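Local coordinates for Bcl-2 homolog (Gene 16?) (PDB 4MI8), which protects infected cells from apoptosis, aiding latency, and inhibits host starvation-induced autophagy by binding the autophagy protein Beclin 1, aiding chronic infection, at residues S78-V83 / G87-F92. Numbering follows the deposited sequence.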
loop_
_atom_site.group_PDB
_atom_site.type_symbol
_atom_site.label_atom_id
_atom_site.label_comp_id
_atom_site.label_asym_id
_atom_site.label_seq_id
_atom_site.Cartn_x
_atom_site.Cartn_y
_atom_site.Cartn_z
ATOM N N SER A 78 -2.296 -13.384 -2.497
ATOM C CA SER A 78 -3.728 -13.702 -2.185
ATOM C C SER A 78 -4.629 -12.526 -2.414
ATOM O O SER A 78 -5.678 -12.640 -3.059
ATOM C CB SER A 78 -3.997 -14.363 -0.805
ATOM O OG SER A 78 -3.443 -13.664 0.305
ATOM N N LEU A 79 -4.148 -11.356 -1.996
ATOM C CA LEU A 79 -4.893 -10.139 -2.193
ATOM C C LEU A 79 -5.272 -9.880 -3.689
ATOM O O LEU A 79 -6.268 -9.172 -3.966
ATOM C CB LEU A 79 -4.069 -9.014 -1.548
ATOM C CG LEU A 79 -4.483 -7.583 -1.508
ATOM C CD1 LEU A 79 -5.786 -7.542 -0.725
ATOM C CD2 LEU A 79 -3.359 -6.755 -0.842
ATOM N N PHE A 80 -4.540 -10.457 -4.670
ATOM C CA PHE A 80 -4.931 -10.212 -6.089
ATOM C C PHE A 80 -5.394 -11.473 -6.869
ATOM O O PHE A 80 -5.721 -11.418 -8.100
ATOM C CB PHE A 80 -3.850 -9.428 -6.827
ATOM C CG PHE A 80 -3.644 -7.997 -6.283
ATOM C CD1 PHE A 80 -4.466 -6.963 -6.683
ATOM C CD2 PHE A 80 -2.630 -7.710 -5.376
ATOM C CE1 PHE A 80 -4.294 -5.668 -6.205
ATOM C CE2 PHE A 80 -2.426 -6.400 -4.906
ATOM C CZ PHE A 80 -3.268 -5.379 -5.310
ATOM N N VAL A 81 -5.455 -12.602 -6.143
ATOM C CA VAL A 81 -5.770 -13.908 -6.786
ATOM C C VAL A 81 -7.079 -13.806 -7.507
ATOM O O VAL A 81 -7.120 -13.817 -8.748
ATOM C CB VAL A 81 -5.974 -15.070 -5.822
ATOM C CG1 VAL A 81 -5.726 -16.382 -6.564
ATOM C CG2 VAL A 81 -5.044 -14.983 -4.642
ATOM N N ASP A 82 -8.136 -13.671 -6.712
ATOM C CA ASP A 82 -9.489 -13.613 -7.235
ATOM C C ASP A 82 -9.829 -12.377 -8.109
ATOM O O ASP A 82 -10.653 -12.497 -8.999
ATOM C CB ASP A 82 -10.491 -13.801 -6.086
ATOM C CG ASP A 82 -10.410 -12.685 -5.059
ATOM O OD1 ASP A 82 -9.315 -12.429 -4.467
ATOM O OD2 ASP A 82 -11.474 -12.069 -4.871
ATOM N N VAL A 83 -9.213 -11.209 -7.881
ATOM C CA VAL A 83 -9.490 -10.006 -8.717
ATOM C C VAL A 83 -8.436 -8.887 -8.555
ATOM O O VAL A 83 -7.779 -8.773 -7.492
ATOM C CB VAL A 83 -10.915 -9.435 -8.448
ATOM C CG1 VAL A 83 -11.053 -8.929 -7.025
ATOM C CG2 VAL A 83 -11.291 -8.352 -9.453
ATOM N N GLY A 87 -9.457 -0.932 -5.386
ATOM C CA GLY A 87 -9.659 -1.144 -3.980
ATOM C C GLY A 87 -8.682 -2.159 -3.435
ATOM O O GLY A 87 -8.223 -2.029 -2.265
ATOM N N ARG A 88 -8.358 -3.205 -4.234
ATOM C CA ARG A 88 -7.299 -4.160 -3.812
ATOM C C ARG A 88 -5.957 -3.459 -3.810
ATOM O O ARG A 88 -5.101 -3.592 -2.890
ATOM C CB ARG A 88 -7.277 -5.413 -4.702
ATOM C CG ARG A 88 -8.543 -6.267 -4.720
ATOM C CD ARG A 88 -8.901 -6.783 -3.319
ATOM N NE ARG A 88 -10.182 -7.503 -3.380
ATOM C CZ ARG A 88 -10.282 -8.809 -3.684
ATOM N NH1 ARG A 88 -9.179 -9.540 -3.932
ATOM N NH2 ARG A 88 -11.480 -9.395 -3.742
ATOM N N ILE A 89 -5.712 -2.690 -4.849
ATOM C CA ILE A 89 -4.529 -1.838 -4.789
ATOM C C ILE A 89 -4.446 -0.904 -3.543
ATOM O O ILE A 89 -3.353 -0.757 -2.917
ATOM C CB ILE A 89 -4.420 -1.021 -6.056
ATOM C CG1 ILE A 89 -4.341 -2.064 -7.215
ATOM C CG2 ILE A 89 -3.197 -0.068 -5.930
ATOM C CD1 ILE A 89 -4.225 -1.488 -8.603
ATOM N N VAL A 90 -5.551 -0.265 -3.156
ATOM C CA VAL A 90 -5.439 0.596 -2.020
ATOM C C VAL A 90 -5.095 -0.245 -0.774
ATOM O O VAL A 90 -4.311 0.142 0.031
ATOM C CB VAL A 90 -6.785 1.295 -1.766
ATOM C CG1 VAL A 90 -6.779 1.994 -0.389
ATOM C CG2 VAL A 90 -7.110 2.222 -2.933
ATOM N N GLY A 91 -5.676 -1.422 -0.636
ATOM C CA GLY A 91 -5.334 -2.352 0.461
ATOM C C GLY A 91 -3.829 -2.714 0.480
ATOM O O GLY A 91 -3.206 -2.800 1.571
ATOM N N PHE A 92 -3.265 -2.977 -0.719
ATOM C CA PHE A 92 -1.836 -3.232 -0.908
ATOM C C PHE A 92 -1.018 -2.054 -0.298
ATOM O O PHE A 92 -0.009 -2.221 0.457
ATOM C CB PHE A 92 -1.631 -3.431 -2.421
ATOM C CG PHE A 92 -0.204 -3.236 -2.925
ATOM C CD1 PHE A 92 0.232 -1.990 -3.298
ATOM C CD2 PHE A 92 0.615 -4.356 -3.226
ATOM C CE1 PHE A 92 1.490 -1.829 -3.899
ATOM C CE2 PHE A 92 1.888 -4.197 -3.795
ATOM C CZ PHE A 92 2.325 -2.917 -4.140
#
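Arg88 reaches across from helix 86-103 and pairs with Asp82 of segment 78-83. The grip is end-on and uses two nitrogens. Arg88 NH1 bonds Asp82 OD1 at 2.9 Å, almost straight at the hydrogen (175°). Arg88 NH2 bonds Asp82 OD2, also at 2.9 Å. Both oxygens are met on their syn sides, but the carboxylate is turned 33° from the guanidinium plane. Arg88 NH1 also donates to the backbone carbonyl Leu79 O at 2.9 Å. That oxygen lies in the guanidinium plane, whereas NH1 sits above the carbonyl plane. Three bonds to the other segment thus fix the rotation of the guanidinium group. Val83 CG1 rests over one of its faces, 3.3 Å from Arg88 NH2.

This is the Bcl-2 fold, and the two helices border the groove that takes the Beclin 1 BH3 peptide. Arg88 NE forms a salt bridge with an acidic side chain of the bound peptide, and Asp82 OD1 pairs with a basic one, so the intramolecular ion pair is part of the peptide-binding surface and each charge probably helps to orient the other.

Apolar packing lies beside the polar cluster. The edge of the Phe80 ring meets Ile89 N and Phe92 CB, with Phe80 CZ 3.8 Å from Phe92 CB. Arg88 CB meets the ring obliquely, 3.3 Å from Phe80 CE1. Phe80 CE1 also touches Ile89 CG1. The side chains of Phe80 and Phe92 cross at about a right angle. Leu79 has CG anti to its own nitrogen (chi1 -179°), which carries its methyls toward the facing helix. Leu79 CD2 packs 3.8 Å from Phe92 N, and Leu79 CD1 lies alongside Arg88 CD. Leu129 touches both Phe80 and Ile89, and Met120 and Phe124 of helix 111-126 pack on Phe92.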